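Local coordinates for protein N-acetyl-beta-D glucosaminidase (Rhizomucor miehei CAU432, PDB 4ZM6) that probably removes N-acetylglucosamine residues as a family 3 beta-N-acetylglucosaminidase, and carries a GCN5-related glucosamine N-acetyltransferase region that binds acetyl-CoA, at residues Arg47-Ala50 with Gln54-Lys57; Arg87-Ser92 with Lys120-Leu125; Arg463-Ala468 with Pro490-Tyr495; Lys379-Ile384 with Ala445-Ile450. All coordinates share one frame; numbering follows the deposited sequence.

In the fold
The four contacts fall into two pairs. Contacts 1 and 2 lie in the glycoside hydrolase family 3 N-terminal region, their centres about 10 Å apart, and they touch where the Ile-49 side chain packs on the turn at 89-92. Contacts 3 and 4, centres about 12 Å apart, share the six-stranded alpha/beta sheet later in the chain: Val-465 and Ala-468 of contact 3 pack on Ile-450 of contact 4, and Thr-494 meets Thr-381. Between the pairs there is no touch, the nearest atoms being about 21 Å apart (contacts 2 and 3). All four lie away from the acetyl-CoA pocket, which residues between 520 and 676 form.

Contact 1 (Arg47-Ala50 with Gln54-Lys57); sequences RNIA and QVQK
Ala-50 and Gln-54 meet through their beta carbons, and Val-55 packs beside them on the backbone of the loop, so a short connection is folded back on the start of the helix it leads into. The Ala-50 methyl points at the helix and sits 3.4 Å, CB to CB, from Gln-54. Its second neighbour is the next carbon of the same side chain, with Ala-50 CB 3.5 Å from Gln-54 CG. Beyond CG the glutamine turns off, chi2 being 86°, and carries its amide away from the loop; the contact therefore uses only the aliphatic root of a polar residue.

Val-55 approaches differently, alongside the chain. With CG1 anti to the backbone N (chi1 -177°), the other methyl, CG2, lies beside that N and faces residues 49 and 50. Val-55 CG2 is 4.1 Å from Ile-49 CA and equally far from Ala-50 N. The Ile-49 side chain starts out away from the helix, and its CG1 comes no nearer than 4.4 Å to Val-55 CG2. No hydrogen bond crosses between the segments.

This is the link from strand 41-44 to helix 52-68, a beta-alpha connection of the TIM-barrel-type domain. The Asn-48 amide hydrogen-bonds to the carbonyls of Phe-21 and Gly-23, after strand 17-19, and accepts from Phe-45 N within its own loop; Leu-24 packs on Ala-50, and Leu-125 of helix 108-125 packs on Val-55.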
loop_
_atom_site.group_PDB
_atom_site.type_symbol
_atom_site.label_atom_id
_atom_site.label_comp_id
_atom_site.label_asym_id
_atom_site.label_seq_id
_atom_site.Cartn_x
_atom_site.Cartn_y
_atom_site.Cartn_z
ATOM N N ARG A 47 5.532 -6.966 42.018
ATOM C CA ARG A 47 5.678 -6.574 43.421
ATOM C C ARG A 47 4.317 -6.286 44.057
ATOM O O ARG A 47 4.040 -6.721 45.176
ATOM C CB ARG A 47 6.545 -5.314 43.529
ATOM C CG ARG A 47 7.602 -5.188 42.444
ATOM C CD ARG A 47 7.670 -3.765 41.916
ATOM N NE ARG A 47 8.520 -2.895 42.716
ATOM C CZ ARG A 47 8.452 -1.570 42.692
ATOM N NH1 ARG A 47 7.564 -0.964 41.915
ATOM N NH2 ARG A 47 9.265 -0.851 43.450
ATOM N N ASN A 48 3.473 -5.561 43.324
ATOM C CA ASN A 48 2.157 -5.143 43.820
ATOM C C ASN A 48 1.040 -6.168 43.592
ATOM O O ASN A 48 0.050 -6.177 44.325
ATOM C CB ASN A 48 1.773 -3.793 43.199
ATOM C CG ASN A 48 2.910 -2.779 43.241
ATOM O OD1 ASN A 48 3.145 -2.057 42.272
ATOM N ND2 ASN A 48 3.631 -2.735 44.358
ATOM N N ILE A 49 1.194 -7.022 42.581
ATOM C CA ILE A 49 0.197 -8.059 42.300
ATOM C C ILE A 49 0.376 -9.207 43.292
ATOM O O ILE A 49 1.177 -10.119 43.070
ATOM C CB ILE A 49 0.254 -8.554 40.824
ATOM C CG1 ILE A 49 -0.501 -7.585 39.903
ATOM C CG2 ILE A 49 -0.388 -9.932 40.653
ATOM C CD1 ILE A 49 0.018 -6.164 39.888
ATOM N N ALA A 50 -0.367 -9.137 44.397
ATOM C CA ALA A 50 -0.397 -10.226 45.365
ATOM C C ALA A 50 -1.185 -11.370 44.757
ATOM O O ALA A 50 -0.621 -12.410 44.415
ATOM C CB ALA A 50 -1.025 -9.780 46.678
ATOM N N GLN A 54 -6.538 -9.549 46.672
ATOM C CA GLN A 54 -5.668 -8.488 47.173
ATOM C C GLN A 54 -5.604 -7.314 46.206
ATOM O O GLN A 54 -5.524 -6.160 46.625
ATOM C CB GLN A 54 -4.248 -9.015 47.405
ATOM C CG GLN A 54 -3.593 -8.510 48.687
ATOM C CD GLN A 54 -3.926 -9.352 49.918
ATOM O OE1 GLN A 54 -4.741 -10.278 49.860
ATOM N NE2 GLN A 54 -3.290 -9.030 51.041
ATOM N N VAL A 55 -5.640 -7.616 44.911
ATOM C CA VAL A 55 -5.528 -6.590 43.881
ATOM C C VAL A 55 -6.812 -5.770 43.772
ATOM O O VAL A 55 -6.752 -4.551 43.640
ATOM C CB VAL A 55 -5.172 -7.194 42.505
ATOM C CG1 VAL A 55 -4.990 -6.088 41.472
ATOM C CG2 VAL A 55 -3.912 -8.048 42.608
ATOM N N GLN A 56 -7.964 -6.437 43.823
ATOM C CA GLN A 56 -9.251 -5.733 43.825
ATOM C C GLN A 56 -9.341 -4.770 44.998
ATOM O O GLN A 56 -9.833 -3.649 44.855
ATOM C CB GLN A 56 -10.421 -6.713 43.904
ATOM C CG GLN A 56 -10.748 -7.417 42.596
ATOM C CD GLN A 56 -12.154 -7.997 42.570
ATOM O OE1 GLN A 56 -13.007 -7.636 43.381
ATOM N NE2 GLN A 56 -12.402 -8.896 41.627
ATOM N N LYS A 57 -8.872 -5.228 46.159
ATOM C CA LYS A 57 -8.795 -4.392 47.351
ATOM C C LYS A 57 -7.837 -3.227 47.119
ATOM O O LYS A 57 -8.196 -2.069 47.344
ATOM C CB LYS A 57 -8.325 -5.218 48.551
ATOM C CG LYS A 57 -8.390 -4.480 49.879
ATOM C CD LYS A 57 -7.810 -5.316 51.007
ATOM C CE LYS A 57 -7.991 -4.630 52.351
ATOM N NZ LYS A 57 -7.776 -5.571 53.482
#

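Contact 2 (Arg87-Ser92 with Lys120-Leu125); sequences RRLGDS and KELLTL
Leu-89 makes a buried, essentially apolar contact with Leu-122 and Glu-121, setting the loop after strand 76-79 of the TIM-barrel-type domain against the last turns of helix 108-125. The two leucines approach at a slant and touch through single methyls, Leu-89 CD1 lying 3.7 Å from Leu-122 CD2. The other branch of Leu-89 reaches the carboxylate instead: its CD2 is 3.9 Å from Glu-121 OE1. That is packing only, as no hydrogen bond joins the segments. Glu-121 runs out extended beyond CG; its OE2 is held by Thr-94 OG1 and His-360 ND1, and OE1 is also hydrogen-bonded, close by the segments, bonds that together help hold the carboxylate beside the leucine methyl.

Leu-89 is presented by a type II' turn running to Ser-92, with Gly-90 at the positive-phi position. The carbonyl oxygen of Leu-89 is gripped twice by the last residue of the turn: Ser-92 N donates over 3.0 Å to Leu-89 O, and the hydroxyl Ser-92 OG donates to the same Leu-89 O from within the carbonyl plane, at 157° to the C=O. On the helix, Thr-124 OG1 donates a hydrogen bond to Glu-121 O, 2.8 Å long and 29° out of the carbonyl plane.

Around these leucines, Leu-122 also packs on Val-79 of strand 76-79, Arg-88 forms a salt bridge with Asp-80, and helix 52-68 joins through Pro-52 against Ser-92.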
loop_
_atom_site.group_PDB
_atom_site.type_symbol
_atom_site.label_atom_id
_atom_site.label_comp_id
_atom_site.label_asym_id
_atom_site.label_seq_id
_atom_site.Cartn_x
_atom_site.Cartn_y
_atom_site.Cartn_z
ATOM N N ARG A 87 4.835 -10.360 32.047
ATOM C CA ARG A 87 3.442 -10.532 32.471
ATOM C C ARG A 87 3.273 -10.407 33.996
ATOM O O ARG A 87 3.646 -11.318 34.742
ATOM C CB ARG A 87 2.919 -11.897 32.003
ATOM N N ARG A 88 2.675 -9.301 34.448
ATOM C CA ARG A 88 2.592 -8.975 35.888
ATOM C C ARG A 88 1.535 -9.776 36.663
ATOM O O ARG A 88 1.608 -9.877 37.887
ATOM C CB ARG A 88 2.291 -7.487 36.114
ATOM C CG ARG A 88 2.998 -6.491 35.208
ATOM C CD ARG A 88 4.479 -6.770 35.034
ATOM N NE ARG A 88 5.194 -5.547 34.671
ATOM C CZ ARG A 88 6.393 -5.495 34.091
ATOM N NH1 ARG A 88 7.059 -6.602 33.775
ATOM N NH2 ARG A 88 6.931 -4.310 33.818
ATOM N N LEU A 89 0.538 -10.308 35.963
ATOM C CA LEU A 89 -0.538 -11.064 36.613
ATOM C C LEU A 89 -0.034 -12.356 37.263
ATOM O O LEU A 89 -0.507 -12.738 38.336
ATOM C CB LEU A 89 -1.662 -11.375 35.610
ATOM C CG LEU A 89 -2.854 -10.410 35.526
ATOM C CD1 LEU A 89 -2.460 -8.963 35.785
ATOM C CD2 LEU A 89 -3.542 -10.543 34.174
ATOM N N GLY A 90 0.916 -13.019 36.605
ATOM C CA GLY A 90 1.524 -14.243 37.131
ATOM C C GLY A 90 0.584 -15.436 37.116
ATOM O O GLY A 90 0.333 -16.021 36.062
ATOM N N ASP A 91 0.087 -15.802 38.299
ATOM C CA ASP A 91 -0.898 -16.875 38.461
ATOM C C ASP A 91 -2.297 -16.329 38.725
ATOM O O ASP A 91 -3.270 -17.083 38.732
ATOM C CB ASP A 91 -0.503 -17.788 39.624
ATOM C CG ASP A 91 0.839 -18.453 39.414
ATOM O OD1 ASP A 91 1.127 -18.874 38.272
ATOM O OD2 ASP A 91 1.605 -18.560 40.394
ATOM N N SER A 92 -2.391 -15.024 38.960
ATOM C CA SER A 92 -3.675 -14.369 39.179
ATOM C C SER A 92 -4.528 -14.393 37.907
ATOM O O SER A 92 -5.751 -14.500 37.982
ATOM C CB SER A 92 -3.456 -12.919 39.626
ATOM O OG SER A 92 -2.426 -12.833 40.596
ATOM N N LYS A 120 -10.518 -7.933 29.870
ATOM C CA LYS A 120 -11.598 -8.378 30.752
ATOM C C LYS A 120 -11.043 -8.668 32.147
ATOM O O LYS A 120 -11.545 -8.146 33.140
ATOM C CB LYS A 120 -12.262 -9.635 30.176
ATOM C CG LYS A 120 -13.639 -9.968 30.732
ATOM C CD LYS A 120 -14.135 -11.288 30.143
ATOM C CE LYS A 120 -15.654 -11.377 30.057
ATOM N NZ LYS A 120 -16.298 -11.640 31.375
ATOM N N GLU A 121 -9.991 -9.486 32.204
ATOM C CA GLU A 121 -9.337 -9.828 33.466
ATOM C C GLU A 121 -8.796 -8.588 34.176
ATOM O O GLU A 121 -9.068 -8.379 35.352
ATOM C CB GLU A 121 -8.212 -10.848 33.245
ATOM C CG GLU A 121 -8.715 -12.248 32.913
ATOM C CD GLU A 121 -7.630 -13.316 32.951
ATOM O OE1 GLU A 121 -6.485 -13.012 33.354
ATOM O OE2 GLU A 121 -7.926 -14.472 32.570
ATOM N N LEU A 122 -8.047 -7.762 33.457
ATOM C CA LEU A 122 -7.490 -6.541 34.035
ATOM C C LEU A 122 -8.565 -5.588 34.562
ATOM O O LEU A 122 -8.391 -4.981 35.616
ATOM C CB LEU A 122 -6.614 -5.812 33.008
ATOM C CG LEU A 122 -5.265 -6.451 32.667
ATOM C CD1 LEU A 122 -4.647 -5.764 31.462
ATOM C CD2 LEU A 122 -4.312 -6.387 33.847
ATOM N N LEU A 123 -9.672 -5.461 33.837
ATOM C CA LEU A 123 -10.722 -4.508 34.210
ATOM C C LEU A 123 -11.464 -4.908 35.483
ATOM O O LEU A 123 -11.820 -4.042 36.284
ATOM C CB LEU A 123 -11.719 -4.311 33.062
ATOM C CG LEU A 123 -12.759 -3.192 33.230
ATOM C CD1 LEU A 123 -12.108 -1.859 33.569
ATOM C CD2 LEU A 123 -13.609 -3.056 31.976
ATOM N N THR A 124 -11.699 -6.205 35.671
ATOM C CA THR A 124 -12.362 -6.683 36.883
ATOM C C THR A 124 -11.474 -6.456 38.113
ATOM O O THR A 124 -11.976 -6.144 39.194
ATOM C CB THR A 124 -12.741 -8.174 36.793
ATOM O OG1 THR A 124 -11.559 -8.957 36.610
ATOM C CG2 THR A 124 -13.706 -8.427 35.640
ATOM N N LEU A 125 -10.159 -6.597 37.937
ATOM C CA LEU A 125 -9.197 -6.372 39.022
ATOM C C LEU A 125 -8.949 -4.889 39.324
ATOM O O LEU A 125 -8.357 -4.561 40.352
ATOM C CB LEU A 125 -7.860 -7.050 38.704
ATOM C CG LEU A 125 -7.879 -8.568 38.483
ATOM C CD1 LEU A 125 -6.480 -9.083 38.176
ATOM C CD2 LEU A 125 -8.466 -9.297 39.684
#

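Contact 3 (Arg463-Ala468 with Pro490-Tyr495)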
loop_
_atom_site.group_PDB
_atom_site.type_symbol
_atom_site.label_atom_id
_atom_site.label_comp_id
_atom_site.label_asym_id
_atom_site.label_seq_id
_atom_site.Cartn_x
_atom_site.Cartn_y
_atom_site.Cartn_z
ATOM N N ARG A 463 28.137 -24.096 24.036
ATOM C CA ARG A 463 29.117 -25.170 24.238
ATOM C C ARG A 463 28.420 -26.481 24.607
ATOM O O ARG A 463 28.729 -27.537 24.050
ATOM C CB ARG A 463 30.125 -24.789 25.325
ATOM C CG ARG A 463 30.997 -23.589 24.981
ATOM C CD ARG A 463 32.080 -23.359 26.028
ATOM N NE ARG A 463 32.418 -21.936 26.136
ATOM C CZ ARG A 463 32.009 -21.109 27.103
ATOM N NH1 ARG A 463 31.259 -21.535 28.119
ATOM N NH2 ARG A 463 32.379 -19.833 27.065
ATOM N N MET A 464 27.468 -26.398 25.533
ATOM C CA MET A 464 26.649 -27.548 25.913
ATOM C C MET A 464 26.007 -28.221 24.700
ATOM O O MET A 464 26.066 -29.439 24.562
ATOM C CB MET A 464 25.549 -27.120 26.887
ATOM C CG MET A 464 24.781 -28.270 27.519
ATOM S SD MET A 464 25.797 -29.260 28.634
ATOM C CE MET A 464 26.310 -30.585 27.549
ATOM N N VAL A 465 25.402 -27.422 23.828
ATOM C CA VAL A 465 24.707 -27.942 22.653
ATOM C C VAL A 465 25.691 -28.512 21.627
ATOM O O VAL A 465 25.429 -29.559 21.035
ATOM C CB VAL A 465 23.809 -26.857 22.004
ATOM C CG1 VAL A 465 23.260 -27.316 20.659
ATOM C CG2 VAL A 465 22.659 -26.484 22.931
ATOM N N GLN A 466 26.809 -27.818 21.415
ATOM C CA GLN A 466 27.867 -28.288 20.510
ATOM C C GLN A 466 28.496 -29.578 21.009
ATOM O O GLN A 466 28.832 -30.458 20.213
ATOM C CB GLN A 466 28.967 -27.240 20.372
ATOM C CG GLN A 466 28.614 -26.076 19.469
ATOM C CD GLN A 466 29.636 -24.954 19.531
ATOM O OE1 GLN A 466 30.298 -24.746 20.555
ATOM N NE2 GLN A 466 29.766 -24.219 18.434
ATOM N N GLN A 467 28.675 -29.667 22.325
ATOM C CA GLN A 467 29.201 -30.873 22.951
ATOM C C GLN A 467 28.246 -32.036 22.697
ATOM O O GLN A 467 28.643 -33.063 22.149
ATOM C CB GLN A 467 29.395 -30.654 24.460
ATOM C CG GLN A 467 30.064 -31.813 25.198
ATOM C CD GLN A 467 30.111 -31.636 26.712
ATOM O OE1 GLN A 467 30.532 -32.543 27.437
ATOM N NE2 GLN A 467 29.679 -30.475 27.199
ATOM N N ALA A 468 26.985 -31.852 23.081
ATOM C CA ALA A 468 25.968 -32.896 22.956
ATOM C C ALA A 468 25.743 -33.326 21.507
ATOM O O ALA A 468 25.457 -34.490 21.241
ATOM C CB ALA A 468 24.659 -32.431 23.575
ATOM N N PRO A 490 24.329 -24.506 13.686
ATOM C CA PRO A 490 23.553 -24.970 12.525
ATOM C C PRO A 490 23.702 -26.464 12.201
ATOM O O PRO A 490 22.922 -26.992 11.419
ATOM C CB PRO A 490 24.094 -24.120 11.361
ATOM C CG PRO A 490 24.915 -23.040 11.981
ATOM C CD PRO A 490 25.393 -23.563 13.296
ATOM N N GLN A 491 24.695 -27.127 12.792
ATOM C CA GLN A 491 24.892 -28.570 12.602
ATOM C C GLN A 491 23.715 -29.357 13.186
ATOM O O GLN A 491 23.384 -30.443 12.699
ATOM C CB GLN A 491 26.189 -29.086 13.263
ATOM C CG GLN A 491 27.313 -28.076 13.502
ATOM C CD GLN A 491 27.215 -27.353 14.849
ATOM O OE1 GLN A 491 26.830 -27.939 15.868
ATOM N NE2 GLN A 491 27.583 -26.076 14.858
ATOM N N VAL A 492 23.105 -28.808 14.238
ATOM C CA VAL A 492 22.005 -29.466 14.936
ATOM C C VAL A 492 20.887 -29.762 13.951
ATOM O O VAL A 492 20.333 -28.852 13.346
ATOM C CB VAL A 492 21.475 -28.612 16.107
ATOM C CG1 VAL A 492 20.189 -29.197 16.674
ATOM C CG2 VAL A 492 22.529 -28.511 17.199
ATOM N N ASP A 493 20.578 -31.046 13.798
ATOM C CA ASP A 493 19.627 -31.522 12.796
ATOM C C ASP A 493 18.178 -31.333 13.215
ATOM O O ASP A 493 17.289 -31.275 12.361
ATOM C CB ASP A 493 19.869 -33.007 12.502
ATOM C CG ASP A 493 21.163 -33.256 11.744
ATOM O OD1 ASP A 493 21.510 -32.438 10.864
ATOM O OD2 ASP A 493 21.830 -34.278 12.023
ATOM N N THR A 494 17.931 -31.233 14.518
ATOM C CA THR A 494 16.557 -31.209 15.016
ATOM C C THR A 494 16.388 -30.130 16.098
ATOM O O THR A 494 16.911 -30.247 17.206
ATOM C CB THR A 494 16.086 -32.631 15.430
ATOM O OG1 THR A 494 15.194 -32.566 16.549
ATOM C CG2 THR A 494 17.275 -33.534 15.755
ATOM N N TYR A 495 15.647 -29.081 15.734
ATOM C CA TYR A 495 15.540 -27.849 16.512
ATOM C C TYR A 495 14.124 -27.284 16.400
ATOM O O TYR A 495 13.523 -27.311 15.322
ATOM C CB TYR A 495 16.559 -26.836 15.976
ATOM C CG TYR A 495 16.498 -25.443 16.577
ATOM C CD1 TYR A 495 16.995 -25.186 17.849
ATOM C CD2 TYR A 495 15.976 -24.372 15.852
ATOM C CE1 TYR A 495 16.949 -23.912 18.393
ATOM C CE2 TYR A 495 15.929 -23.097 16.384
ATOM C CZ TYR A 495 16.417 -22.874 17.653
ATOM O OH TYR A 495 16.378 -21.609 18.182
HETATM O O HOH W 1 29.173 -29.713 17.125
#
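Val-465 and Val-492 supply the apolar part of this contact, methyl against methyl, with Val-465 CG1 3.7 Å from Val-492 CG2. The two side chains cross at about a right angle and use unlike branches. In Val-465 the touching methyl is the one anti to the backbone N (chi1 171°); in Val-492 it is the one anti to the carbonyl carbon.

The polar part is indirect and lies next door. One water donates to Gln-466 O, the helix carbonyl, and to Gln-491 OE1, each at 3.2 Å from the water oxygen. Gln-491 is bent at chi2 (89°), which brings its amide oxygen round to the helix. The direct approach of the two glutamines is loose, Gln-491 OE1 being 4.4 Å from Gln-466 CG, and no hydrogen bond passes straight from one segment to the other.

Both valines also face the sheet: Val-465 rests on Ile-450 and Thr-452 of strand 447-452, Val-492 on Val-477 of strand 475-479. Helix 459-471 connects these two adjacent parallel strands, and residues 490-493 lead into the next parallel strand, 494-497. Such a beta-alpha-beta crossover is a unit of the alpha/beta sandwich, a mostly parallel sheet flanked by helices.

Contact 4 (Lys379-Ile384 with Ala445-Ile450); sequences KNTLPI and ADWVII
The backbone of Trp-447, whose ring packs on Ile-384 and Thr-381, hydrogen-bonds with Lys-391 and with Leu-393 in the parallel pairing of strand 447-452 with strand 392-397. This is an alpha/beta sandwich, as in other family 3 glycosidases, and the contact lies at the start of strand 447-452, where the loop after strand 373-377 covers that end of the sheet. Between the two segments there is no hydrogen bond.

Ile-384 comes over one face of the indole. Its CB stands 4.2 Å from the centroid of the six-membered ring of Trp-447, 25° off the normal, a CH-pi contact offset toward the rim. With CG1 lodged between backbone N and carbonyl carbon (chi1 66°), Ile-384 CG2 comes down just outside the rim on the CZ3-CE3 side, 3.4 Å from Trp-447 CZ3.

Trp-447 also has a cation-pi partner in Arg-474, and Pro-386 and Ile-392 pack on it. Ile-384 is tied by its backbone to Ile-513, while Thr-381 touches Val-476 and Thr-494 of the two strands between 373-377 and 447-452.

Thr-381 reaches the same indole at its edge, close to the ring plane: its methyl CG2, anti to the backbone N, is 3.9 Å from Trp-447 CZ3.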
loop_
_atom_site.group_PDB
_atom_site.type_symbol
_atom_site.label_atom_id
_atom_site.label_comp_id
_atom_site.label_asym_id
_atom_site.label_seq_id
_atom_site.Cartn_x
_atom_site.Cartn_y
_atom_site.Cartn_z
ATOM N N LYS A 379 16.917 -35.443 10.337
ATOM C CA LYS A 379 16.906 -36.903 10.508
ATOM C C LYS A 379 15.522 -37.462 10.863
ATOM O O LYS A 379 15.402 -38.633 11.208
ATOM C CB LYS A 379 17.882 -37.315 11.611
ATOM C CG LYS A 379 19.267 -36.694 11.525
ATOM C CD LYS A 379 20.086 -37.240 10.365
ATOM C CE LYS A 379 21.549 -37.398 10.761
ATOM N NZ LYS A 379 22.378 -37.992 9.675
ATOM N N ASN A 380 14.483 -36.633 10.787
ATOM C CA ASN A 380 13.135 -37.016 11.228
ATOM C C ASN A 380 13.080 -37.566 12.658
ATOM O O ASN A 380 12.242 -38.406 12.971
ATOM C CB ASN A 380 12.493 -38.001 10.245
ATOM C CG ASN A 380 12.080 -37.339 8.946
ATOM O OD1 ASN A 380 11.035 -36.698 8.870
ATOM N ND2 ASN A 380 12.897 -37.499 7.914
ATOM N N THR A 381 13.966 -37.065 13.518
ATOM C CA THR A 381 13.972 -37.401 14.935
ATOM C C THR A 381 12.600 -37.132 15.545
ATOM O O THR A 381 12.073 -37.960 16.289
ATOM C CB THR A 381 15.034 -36.571 15.683
ATOM O OG1 THR A 381 16.308 -36.729 15.042
ATOM C CG2 THR A 381 15.143 -37.002 17.142
ATOM N N LEU A 382 12.032 -35.972 15.224
ATOM C CA LEU A 382 10.683 -35.622 15.648
ATOM C C LEU A 382 9.671 -36.169 14.655
ATOM O O LEU A 382 9.902 -36.111 13.453
ATOM C CB LEU A 382 10.494 -34.108 15.714
ATOM C CG LEU A 382 11.263 -33.298 16.757
ATOM C CD1 LEU A 382 10.826 -31.841 16.664
ATOM C CD2 LEU A 382 11.047 -33.850 18.158
ATOM N N PRO A 383 8.537 -36.691 15.146
ATOM C CA PRO A 383 8.200 -36.828 16.562
ATOM C C PRO A 383 8.940 -38.004 17.163
ATOM O O PRO A 383 9.254 -38.957 16.443
ATOM C CB PRO A 383 6.696 -37.083 16.541
ATOM C CG PRO A 383 6.447 -37.741 15.231
ATOM C CD PRO A 383 7.480 -37.226 14.271
ATOM N N ILE A 384 9.245 -37.918 18.458
ATOM C CA ILE A 384 9.923 -39.014 19.156
ATOM C C ILE A 384 8.889 -39.982 19.715
ATOM O O ILE A 384 7.812 -39.577 20.174
ATOM C CB ILE A 384 10.899 -38.536 20.267
ATOM C CG1 ILE A 384 10.174 -37.850 21.434
ATOM C CG2 ILE A 384 11.944 -37.603 19.682
ATOM C CD1 ILE A 384 11.042 -37.701 22.666
ATOM N N ALA A 445 22.508 -41.984 27.365
ATOM C CA ALA A 445 21.073 -41.762 27.169
ATOM C C ALA A 445 20.635 -42.157 25.767
ATOM O O ALA A 445 21.411 -42.083 24.817
ATOM C CB ALA A 445 20.716 -40.308 27.431
ATOM N N ASP A 446 19.383 -42.577 25.648
ATOM C CA ASP A 446 18.818 -42.932 24.348
ATOM C C ASP A 446 18.310 -41.687 23.623
ATOM O O ASP A 446 18.298 -41.636 22.391
ATOM C CB ASP A 446 17.691 -43.957 24.519
ATOM C CG ASP A 446 18.171 -45.247 25.169
ATOM O OD1 ASP A 446 19.056 -45.920 24.592
ATOM O OD2 ASP A 446 17.664 -45.583 26.259
ATOM N N TRP A 447 17.877 -40.694 24.398
ATOM C CA TRP A 447 17.427 -39.417 23.856
ATOM C C TRP A 447 17.903 -38.283 24.761
ATOM O O TRP A 447 17.755 -38.353 25.984
ATOM C CB TRP A 447 15.896 -39.375 23.748
ATOM C CG TRP A 447 15.265 -40.557 23.040
ATOM C CD1 TRP A 447 14.984 -41.788 23.579
ATOM C CD2 TRP A 447 14.822 -40.609 21.678
ATOM N NE1 TRP A 447 14.403 -42.600 22.634
ATOM C CE2 TRP A 447 14.289 -41.903 21.459
ATOM C CE3 TRP A 447 14.819 -39.691 20.622
ATOM C CZ2 TRP A 447 13.763 -42.298 20.224
ATOM C CZ3 TRP A 447 14.294 -40.086 19.392
ATOM C CH2 TRP A 447 13.776 -41.377 19.206
ATOM N N VAL A 448 18.477 -37.247 24.153
ATOM C CA VAL A 448 18.899 -36.049 24.875
ATOM C C VAL A 448 18.065 -34.867 24.400
ATOM O O VAL A 448 17.981 -34.610 23.204
ATOM C CB VAL A 448 20.388 -35.741 24.630
ATOM C CG1 VAL A 448 20.803 -34.464 25.354
ATOM C CG2 VAL A 448 21.249 -36.920 25.061
ATOM N N ILE A 449 17.439 -34.164 25.337
ATOM C CA ILE A 449 16.684 -32.956 25.024
ATOM C C ILE A 449 17.340 -31.797 25.760
ATOM O O ILE A 449 17.470 -31.826 26.985
ATOM C CB ILE A 449 15.203 -33.061 25.449
ATOM C CG1 ILE A 449 14.499 -34.183 24.680
ATOM C CG2 ILE A 449 14.483 -31.745 25.193
ATOM C CD1 ILE A 449 13.079 -34.452 25.140
ATOM N N ILE A 450 17.748 -30.776 25.015
ATOM C CA ILE A 450 18.398 -29.620 25.616
ATOM C C ILE A 450 17.495 -28.399 25.517
ATOM O O ILE A 450 16.908 -28.131 24.469
ATOM C CB ILE A 450 19.773 -29.349 24.986
ATOM C CG1 ILE A 450 20.652 -30.591 25.159
ATOM C CG2 ILE A 450 20.429 -28.149 25.652
ATOM C CD1 ILE A 450 22.056 -30.455 24.619
#